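Local structure of catalase (Bacillus pumilus, 4QOL) at residues T11-R24 and F33-H45. The protein probably breaks down hydrogen peroxide to water and oxygen with a heme cofactor, and also shows peroxidase-like reactivity toward phenolic substrates. Numbering follows the deposited sequence.
Sequences TNQGVPVGDNQNSR and FLDDYHLIEKLAH
His-38 and Asn-20 meet because each swings its side chain to the position opposite its own backbone N (chi1 177° and -167°), which brings the imidazole NE2 within 2.7 Å of Asn-20 OD1. That oxygen lies practically in the ring plane and can only accept, so His-38 NE2 is the donor, with a nearly straight N-H...O (163°). Lys-42, one helical turn after His-38 and with its chain extended beyond CG, brings NZ to 2.9 Å from Asn-20 OD1, so two donors grip one amide oxygen; NZ is also salt-bridged to Asp-145 of another subunit. Over one face of the imidazole sits Val-17, its CG2 3.8 Å from the centroid of the His-38 ring and close to the normal, a CH-pi contact.

Glu-41 takes the N-H of Asn-12 on the syn lone pair of OE1 (2.8 Å to Asn-12 N), while the Asn-12 amide, its ND2 hydrogen-bonded to Gln-368 of a neighbouring subunit, stacks on the carboxylate with roughly parallel planes. Tyr-37 OH donates to Glu-41 OE2 at 2.6 Å, on the anti side, and accepts from Gln-13 NE2, as Thr-11 CB abuts the ring edge. A phenylalanine in place of Tyr-37 would probably leave Gln-13 NE2 and Glu-41 OE2 without this shared partner and the carboxylate less firmly oriented.

At the other end, Asp-36 is the N-cap of the helix: OD1 accepts from Leu-39 N and is salt-bridged to Arg-413 of another subunit, while Arg-24 N lies 2.9 Å from Asp-36 OD2, above the carboxylate plane. Arg-24 NH1 bonds Asp-35 O in the carbonyl plane and makes a salt bridge with Asp-35 OD2 (3.0 Å) whose hydrogen bond is bent and weak. Together these contacts fold the N-terminal arm around its capped helix 37-46, with three other subunits packed against it, consistent with the interwoven arms of catalase tetramers.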
ATOM      1  N   THR A  11     -11.997 -10.535 -20.182  1.00 14.53           N
ATOM      2  CA  THR A  11     -11.631 -10.258 -18.790  1.00 14.70           C
ATOM      3  C   THR A  11     -10.108 -10.446 -18.616  1.00 15.84           C
ATOM      4  O   THR A  11      -9.415 -10.955 -19.520  1.00 16.02           O
ATOM      5  CB  THR A  11     -12.333 -11.240 -17.849  1.00 15.24           C
ATOM      6  OG1 THR A  11     -11.840 -12.583 -18.007  1.00 15.81           O
ATOM      7  CG2 THR A  11     -13.878 -11.213 -18.019  1.00 16.74           C
ATOM      8  N   ASN A  12      -9.583 -10.146 -17.426  1.00 14.59           N
ATOM      9  CA  ASN A  12      -8.198 -10.442 -17.093  1.00 14.32           C
ATOM     10  C   ASN A  12      -7.850 -11.914 -16.965  1.00 14.82           C
ATOM     11  O   ASN A  12      -6.658 -12.247 -16.942  1.00 14.22           O
ATOM     12  CB  ASN A  12      -7.749  -9.653 -15.863  1.00 14.21           C
ATOM     13  CG  ASN A  12      -7.819  -8.168 -16.069  1.00 13.41           C
ATOM     14  OD1 ASN A  12      -7.639  -7.654 -17.183  1.00 15.38           O
ATOM     15  ND2 ASN A  12      -8.099  -7.430 -14.987  1.00 14.60           N
ATOM     16  N   GLN A  13      -8.890 -12.762 -16.870  1.00 14.00           N
ATOM     17  CA  GLN A  13      -8.739 -14.202 -16.886  1.00 14.19           C
ATOM     18  C   GLN A  13      -8.635 -14.718 -18.317  1.00 13.65           C
ATOM     19  O   GLN A  13      -8.453 -15.922 -18.522  1.00 13.23           O
ATOM     20  CB  GLN A  13      -9.893 -14.883 -16.196  1.00 15.11           C
ATOM     21  CG  GLN A  13     -10.184 -14.447 -14.748  1.00 15.92           C
ATOM     22  CD  GLN A  13      -9.200 -15.010 -13.762  1.00 16.25           C
ATOM     23  OE1 GLN A  13      -8.372 -15.891 -14.079  1.00 17.65           O
ATOM     24  NE2 GLN A  13      -9.213 -14.450 -12.558  1.00 16.06           N
ATOM     25  N   GLY A  14      -8.764 -13.844 -19.302  1.00 15.28           N
ATOM     26  CA  GLY A  14      -8.752 -14.295 -20.721  1.00 15.69           C
ATOM     27  C   GLY A  14     -10.051 -14.853 -21.269  1.00 17.12           C
ATOM     28  O   GLY A  14     -10.055 -15.466 -22.315  1.00 18.16           O
ATOM     29  N   VAL A  15     -11.150 -14.676 -20.543  1.00 17.03           N
ATOM     30  CA  VAL A  15     -12.464 -15.090 -21.022  1.00 17.35           C
ATOM     31  C   VAL A  15     -13.045 -13.988 -21.891  1.00 16.99           C
ATOM     32  O   VAL A  15     -13.148 -12.820 -21.473  1.00 15.28           O
ATOM     33  CB  VAL A  15     -13.425 -15.380 -19.856  1.00 17.73           C
ATOM     34  CG1 VAL A  15     -14.792 -15.773 -20.374  1.00 18.03           C
ATOM     35  CG2 VAL A  15     -12.865 -16.497 -18.962  1.00 17.17           C
ATOM     36  N   PRO A  16     -13.466 -14.313 -23.128  1.00 17.65           N
ATOM     37  CA  PRO A  16     -14.115 -13.275 -23.936  1.00 18.41           C
ATOM     38  C   PRO A  16     -15.396 -12.726 -23.318  1.00 18.31           C
ATOM     39  O   PRO A  16     -16.179 -13.487 -22.729  1.00 18.18           O
ATOM     40  CB  PRO A  16     -14.369 -13.962 -25.286  1.00 16.96           C
ATOM     41  CG  PRO A  16     -13.380 -15.112 -25.335  1.00 17.67           C
ATOM     42  CD  PRO A  16     -13.185 -15.544 -23.919  1.00 17.53           C
ATOM     43  N   VAL A  17     -15.581 -11.415 -23.424  1.00 18.91           N
ATOM     44  CA  VAL A  17     -16.705 -10.768 -22.817  1.00 17.42           C
ATOM     45  C   VAL A  17     -17.920 -10.840 -23.775  1.00 18.19           C
ATOM     46  O   VAL A  17     -17.852 -10.333 -24.884  1.00 18.10           O
ATOM     47  CB  VAL A  17     -16.335  -9.293 -22.479  1.00 19.51           C
ATOM     48  CG1 VAL A  17     -17.566  -8.432 -22.171  1.00 18.81           C
ATOM     49  CG2 VAL A  17     -15.373  -9.302 -21.279  1.00 18.87           C
ATOM     50  N   GLY A  18     -19.015 -11.422 -23.306  1.00 17.50           N
ATOM     51  CA  GLY A  18     -20.234 -11.472 -24.108  1.00 18.77           C
ATOM     52  C   GLY A  18     -21.002 -10.159 -24.285  1.00 20.26           C
ATOM     53  O   GLY A  18     -21.656  -9.931 -25.328  1.00 21.09           O
ATOM     54  N   ASP A  19     -20.939  -9.295 -23.272  1.00 18.87           N
ATOM     55  CA  ASP A  19     -21.667  -8.013 -23.279  1.00 19.17           C
ATOM     56  C   ASP A  19     -20.891  -6.991 -22.439  1.00 19.82           C
ATOM     57  O   ASP A  19     -20.793  -7.134 -21.228  1.00 17.67           O
ATOM     58  CB  ASP A  19     -23.040  -8.264 -22.660  1.00 19.56           C
ATOM     59  CG  ASP A  19     -24.019  -7.063 -22.764  1.00 18.83           C
ATOM     60  OD1 ASP A  19     -23.639  -5.919 -22.988  1.00 19.51           O
ATOM     61  OD2 ASP A  19     -25.234  -7.328 -22.658  1.00 19.22           O
ATOM     62  N   ASN A  20     -20.370  -5.968 -23.116  1.00 17.31           N
ATOM     63  CA  ASN A  20     -19.674  -4.917 -22.460  1.00 18.97           C
ATOM     64  C   ASN A  20     -20.535  -3.681 -22.233  1.00 18.34           C
ATOM     65  O   ASN A  20     -19.962  -2.625 -21.952  1.00 18.24           O
ATOM     66  CB  ASN A  20     -18.405  -4.579 -23.243  1.00 17.69           C
ATOM     67  CG  ASN A  20     -17.417  -3.684 -22.455  1.00 18.28           C
ATOM     68  OD1 ASN A  20     -17.156  -3.912 -21.274  1.00 15.43           O
ATOM     69  ND2 ASN A  20     -16.890  -2.689 -23.121  1.00 17.15           N
ATOM     70  N   GLN A  21     -21.858  -3.826 -22.420  1.00 18.42           N
ATOM     71  CA  GLN A  21     -22.810  -2.708 -22.292  1.00 18.79           C
ATOM     72  C   GLN A  21     -23.697  -2.773 -21.084  1.00 18.87           C
ATOM     73  O   GLN A  21     -24.022  -1.729 -20.483  1.00 19.15           O
ATOM     74  CB  GLN A  21     -23.714  -2.602 -23.542  1.00 20.21           C
ATOM     75  CG  GLN A  21     -22.998  -2.777 -24.875  1.00 21.69           C
ATOM     76  CD  GLN A  21     -21.681  -2.010 -24.980  1.00 22.05           C
ATOM     77  OE1 GLN A  21     -21.600  -0.815 -24.600  1.00 22.93           O
ATOM     78  NE2 GLN A  21     -20.658  -2.660 -25.537  1.00 22.86           N
ATOM     79  N   ASN A  22     -24.181  -3.982 -20.741  1.00 17.86           N
ATOM     80  CA  ASN A  22     -25.216  -4.115 -19.701  1.00 17.86           C
ATOM     81  C   ASN A  22     -24.676  -4.911 -18.538  1.00 16.92           C
ATOM     82  O   ASN A  22     -24.114  -6.016 -18.729  1.00 18.85           O
ATOM     83  CB  ASN A  22     -26.472  -4.814 -20.255  1.00 17.79           C
ATOM     84  CG  ASN A  22     -27.011  -4.131 -21.499  1.00 18.54           C
ATOM     85  OD1 ASN A  22     -27.440  -2.961 -21.424  1.00 19.80           O
ATOM     86  ND2 ASN A  22     -26.822  -4.762 -22.649  1.00 20.65           N
ATOM     87  N   SER A  23     -24.883  -4.392 -17.344  1.00 16.42           N
ATOM     88  CA  SER A  23     -24.774  -5.108 -16.118  1.00 17.18           C
ATOM     89  C   SER A  23     -25.800  -6.232 -16.055  1.00 18.03           C
ATOM     90  O   SER A  23     -26.803  -6.238 -16.750  1.00 16.34           O
ATOM     91  CB  SER A  23     -25.045  -4.187 -14.912  1.00 18.18           C
ATOM     92  OG  SER A  23     -24.120  -3.133 -14.838  1.00 19.67           O
ATOM     93  N   ARG A  24     -25.510  -7.207 -15.198  1.00 17.41           N
ATOM     94  CA  ARG A  24     -26.426  -8.310 -15.008  1.00 17.50           C
ATOM     95  C   ARG A  24     -27.456  -8.017 -13.921  1.00 16.64           C
ATOM     96  O   ARG A  24     -27.095  -7.683 -12.778  1.00 16.96           O
ATOM     97  CB  ARG A  24     -25.570  -9.551 -14.677  1.00 18.08           C
ATOM     98  CG  ARG A  24     -26.267 -10.833 -14.778  1.00 19.08           C
ATOM     99  CD  ARG A  24     -25.290 -11.959 -14.464  1.00 20.55           C
ATOM    100  NE  ARG A  24     -25.821 -13.203 -15.002  1.00 21.00           N
ATOM    101  CZ  ARG A  24     -25.423 -14.399 -14.612  1.00 20.06           C
ATOM    102  NH1 ARG A  24     -24.545 -14.512 -13.592  1.00 19.13           N
ATOM    103  NH2 ARG A  24     -25.946 -15.452 -15.195  1.00 18.79           N
ATOM    104  N   PHE A  33     -26.926  -7.849  -9.874  1.00 14.63           N
ATOM    105  CA  PHE A  33     -26.417  -9.032  -9.168  1.00 14.57           C
ATOM    106  C   PHE A  33     -24.916  -8.958  -8.874  1.00 14.61           C
ATOM    107  O   PHE A  33     -24.163  -8.357  -9.662  1.00 15.28           O
ATOM    108  CB  PHE A  33     -26.699 -10.265  -9.997  1.00 14.12           C
ATOM    109  CG  PHE A  33     -28.153 -10.664  -9.949  1.00 14.64           C
ATOM    110  CD1 PHE A  33     -28.712 -11.153  -8.764  1.00 14.03           C
ATOM    111  CD2 PHE A  33     -28.962 -10.599 -11.095  1.00 15.43           C
ATOM    112  CE1 PHE A  33     -30.067 -11.536  -8.725  1.00 15.72           C
ATOM    113  CE2 PHE A  33     -30.332 -10.928 -11.028  1.00 15.80           C
ATOM    114  CZ  PHE A  33     -30.874 -11.367  -9.853  1.00 16.07           C
ATOM    115  N   LEU A  34     -24.571  -9.560  -7.746  1.00 14.06           N
ATOM    116  CA  LEU A  34     -23.173  -9.701  -7.320  1.00 15.41           C
ATOM    117  C   LEU A  34     -22.394 -10.573  -8.299  1.00 15.46           C
ATOM    118  O   LEU A  34     -21.207 -10.359  -8.522  1.00 17.44           O
ATOM    119  CB  LEU A  34     -23.111 -10.270  -5.908  1.00 15.28           C
ATOM    120  CG  LEU A  34     -21.758 -10.298  -5.196  1.00 17.57           C
ATOM    121  CD1 LEU A  34     -21.112  -8.939  -5.211  1.00 18.73           C
ATOM    122  CD2 LEU A  34     -21.917 -10.890  -3.778  1.00 17.45           C
ATOM    123  N   ASP A  35     -23.029 -11.620  -8.832  1.00 16.42           N
ATOM    124  CA  ASP A  35     -22.384 -12.531  -9.825  1.00 16.34           C
ATOM    125  C   ASP A  35     -22.343 -11.845 -11.226  1.00 17.43           C
ATOM    126  O   ASP A  35     -23.011 -12.245 -12.198  1.00 18.07           O
ATOM    127  CB  ASP A  35     -23.079 -13.886  -9.899  1.00 16.38           C
ATOM    128  CG  ASP A  35     -22.455 -14.821 -10.896  1.00 17.62           C
ATOM    129  OD1 ASP A  35     -21.276 -14.628 -11.253  1.00 18.86           O
ATOM    130  OD2 ASP A  35     -23.124 -15.786 -11.332  1.00 17.77           O
ATOM    131  N   ASP A  36     -21.467 -10.856 -11.329  1.00 17.32           N
ATOM    132  CA  ASP A  36     -21.151 -10.181 -12.591  1.00 16.88           C
ATOM    133  C   ASP A  36     -19.672  -9.907 -12.526  1.00 15.36           C
ATOM    134  O   ASP A  36     -19.241  -8.796 -12.159  1.00 16.63           O
ATOM    135  CB  ASP A  36     -21.940  -8.866 -12.715  1.00 17.24           C
ATOM    136  CG  ASP A  36     -21.793  -8.211 -14.101  1.00 18.83           C
ATOM    137  OD1 ASP A  36     -20.867  -8.587 -14.842  1.00 20.33           O
ATOM    138  OD2 ASP A  36     -22.675  -7.392 -14.449  1.00 20.52           O
ATOM    139  N   TYR A  37     -18.882 -10.930 -12.794  1.00 15.05           N
ATOM    140  CA  TYR A  37     -17.450 -10.805 -12.612  1.00 15.63           C
ATOM    141  C   TYR A  37     -16.870  -9.692 -13.496  1.00 15.25           C
ATOM    142  O   TYR A  37     -15.968  -8.967 -13.080  1.00 14.73           O
ATOM    143  CB  TYR A  37     -16.750 -12.139 -12.951  1.00 16.48           C
ATOM    144  CG  TYR A  37     -15.229 -12.043 -12.869  1.00 16.77           C
ATOM    145  CD1 TYR A  37     -14.586 -12.178 -11.634  1.00 16.72           C
ATOM    146  CD2 TYR A  37     -14.423 -11.792 -14.012  1.00 16.38           C
ATOM    147  CE1 TYR A  37     -13.207 -12.117 -11.540  1.00 16.92           C
ATOM    148  CE2 TYR A  37     -13.049 -11.696 -13.898  1.00 16.35           C
ATOM    149  CZ  TYR A  37     -12.431 -11.874 -12.662  1.00 16.16           C
ATOM    150  OH  TYR A  37     -11.070 -11.733 -12.543  1.00 15.81           O
ATOM    151  N   HIS A  38     -17.331  -9.607 -14.742  1.00 15.36           N
ATOM    152  CA  HIS A  38     -16.834  -8.572 -15.624  1.00 15.64           C
ATOM    153  C   HIS A  38     -17.053  -7.162 -15.065  1.00 15.14           C
ATOM    154  O   HIS A  38     -16.143  -6.328 -15.086  1.00 13.74           O
ATOM    155  CB  HIS A  38     -17.471  -8.686 -17.024  1.00 18.00           C
ATOM    156  CG  HIS A  38     -17.061  -7.596 -17.995  1.00 17.99           C
ATOM    157  ND1 HIS A  38     -15.759  -7.179 -18.166  1.00 20.05           N
ATOM    158  CD2 HIS A  38     -17.776  -6.893 -18.894  1.00 18.59           C
ATOM    159  CE1 HIS A  38     -15.695  -6.256 -19.112  1.00 18.96           C
ATOM    160  NE2 HIS A  38     -16.909  -6.016 -19.525  1.00 18.54           N
ATOM    161  N   LEU A  39     -18.248  -6.882 -14.591  1.00 14.51           N
ATOM    162  CA  LEU A  39     -18.571  -5.571 -14.002  1.00 16.07           C
ATOM    163  C   LEU A  39     -17.618  -5.292 -12.820  1.00 13.63           C
ATOM    164  O   LEU A  39     -16.993  -4.225 -12.753  1.00 13.68           O
ATOM    165  CB  LEU A  39     -20.018  -5.469 -13.488  1.00 16.32           C
ATOM    166  CG  LEU A  39     -20.462  -4.219 -12.733  1.00 17.04           C
ATOM    167  CD1 LEU A  39     -20.524  -3.014 -13.695  1.00 17.60           C
ATOM    168  CD2 LEU A  39     -21.843  -4.340 -12.039  1.00 17.57           C
ATOM    169  N   ILE A  40     -17.529  -6.254 -11.903  1.00 13.18           N
ATOM    170  CA  ILE A  40     -16.797  -6.010 -10.693  1.00 13.58           C
ATOM    171  C   ILE A  40     -15.293  -5.904 -11.026  1.00 12.89           C
ATOM    172  O   ILE A  40     -14.577  -5.005 -10.507  1.00 12.50           O
ATOM    173  CB  ILE A  40     -17.081  -7.061  -9.617  1.00 14.47           C
ATOM    174  CG1 ILE A  40     -18.545  -7.064  -9.216  1.00 14.83           C
ATOM    175  CG2 ILE A  40     -16.202  -6.829  -8.400  1.00 13.80           C
ATOM    176  CD1 ILE A  40     -19.038  -5.724  -8.743  1.00 17.28           C
ATOM    177  N   GLU A  41     -14.770  -6.741 -11.939  1.00 12.77           N
ATOM    178  CA  GLU A  41     -13.326  -6.684 -12.223  1.00 13.26           C
ATOM    179  C   GLU A  41     -12.978  -5.329 -12.865  1.00 13.37           C
ATOM    180  O   GLU A  41     -11.939  -4.728 -12.576  1.00 13.63           O
ATOM    181  CB  GLU A  41     -12.925  -7.832 -13.169  1.00 13.73           C
ATOM    182  CG  GLU A  41     -11.416  -7.922 -13.521  1.00 14.76           C
ATOM    183  CD  GLU A  41     -11.114  -8.928 -14.654  1.00 16.16           C
ATOM    184  OE1 GLU A  41     -11.292  -8.561 -15.809  1.00 17.37           O
ATOM    185  OE2 GLU A  41     -10.504  -9.936 -14.360  1.00 21.48           O
ATOM    186  N   LYS A  42     -13.821  -4.889 -13.805  1.00 13.88           N
ATOM    187  CA  LYS A  42     -13.619  -3.686 -14.581  1.00 13.36           C
ATOM    188  C   LYS A  42     -13.738  -2.446 -13.674  1.00 13.77           C
ATOM    189  O   LYS A  42     -12.841  -1.614 -13.680  1.00 11.98           O
ATOM    190  CB  LYS A  42     -14.607  -3.671 -15.759  1.00 14.80           C
ATOM    191  CG  LYS A  42     -14.453  -2.494 -16.690  1.00 14.98           C
ATOM    192  CD  LYS A  42     -15.611  -2.544 -17.707  1.00 16.38           C
ATOM    193  CE  LYS A  42     -15.597  -1.442 -18.740  1.00 15.63           C
ATOM    194  NZ  LYS A  42     -16.777  -1.537 -19.658  1.00 15.79           N
ATOM    195  N   LEU A  43     -14.803  -2.355 -12.848  1.00 12.52           N
ATOM    196  CA  LEU A  43     -14.899  -1.276 -11.843  1.00 14.23           C
ATOM    197  C   LEU A  43     -13.760  -1.312 -10.809  1.00 12.95           C
ATOM    198  O   LEU A  43     -13.135  -0.258 -10.496  1.00 11.93           O
ATOM    199  CB  LEU A  43     -16.247  -1.283 -11.152  1.00 13.88           C
ATOM    200  CG  LEU A  43     -17.510  -0.871 -11.929  1.00 16.08           C
ATOM    201  CD1 LEU A  43     -18.680  -1.008 -11.018  1.00 16.23           C
ATOM    202  CD2 LEU A  43     -17.355   0.535 -12.507  1.00 16.31           C
ATOM    203  N   ALA A  44     -13.369  -2.498 -10.349  1.00 12.09           N
ATOM    204  CA  ALA A  44     -12.370  -2.585  -9.290  1.00 12.42           C
ATOM    205  C   ALA A  44     -11.010  -2.115  -9.829  1.00 13.05           C
ATOM    206  O   ALA A  44     -10.216  -1.488  -9.107  1.00 12.42           O
ATOM    207  CB  ALA A  44     -12.253  -4.042  -8.763  1.00 11.32           C
ATOM    208  N   HIS A  45     -10.714  -2.434 -11.076  1.00 11.58           N
ATOM    209  CA  HIS A  45      -9.436  -1.993 -11.584  1.00 11.54           C
ATOM    210  C   HIS A  45      -9.463  -0.484 -11.856  1.00 11.71           C
ATOM    211  O   HIS A  45      -8.514   0.225 -11.574  1.00 12.25           O
ATOM    212  CB  HIS A  45      -9.010  -2.767 -12.845  1.00 12.81           C
ATOM    213  CG  HIS A  45      -7.604  -2.502 -13.201  1.00 12.29           C
ATOM    214  ND1 HIS A  45      -6.537  -3.363 -12.955  1.00 15.34           N
ATOM    215  CD2 HIS A  45      -7.079  -1.425 -13.783  1.00 12.34           C
ATOM    216  CE1 HIS A  45      -5.404  -2.784 -13.347  1.00 12.54           C
ATOM    217  NE2 HIS A  45      -5.709  -1.604 -13.840  1.00 14.96           N
TER
HETATM  218  O   HOH W   1     -24.518  -6.727 -11.912  1.00 28.08           O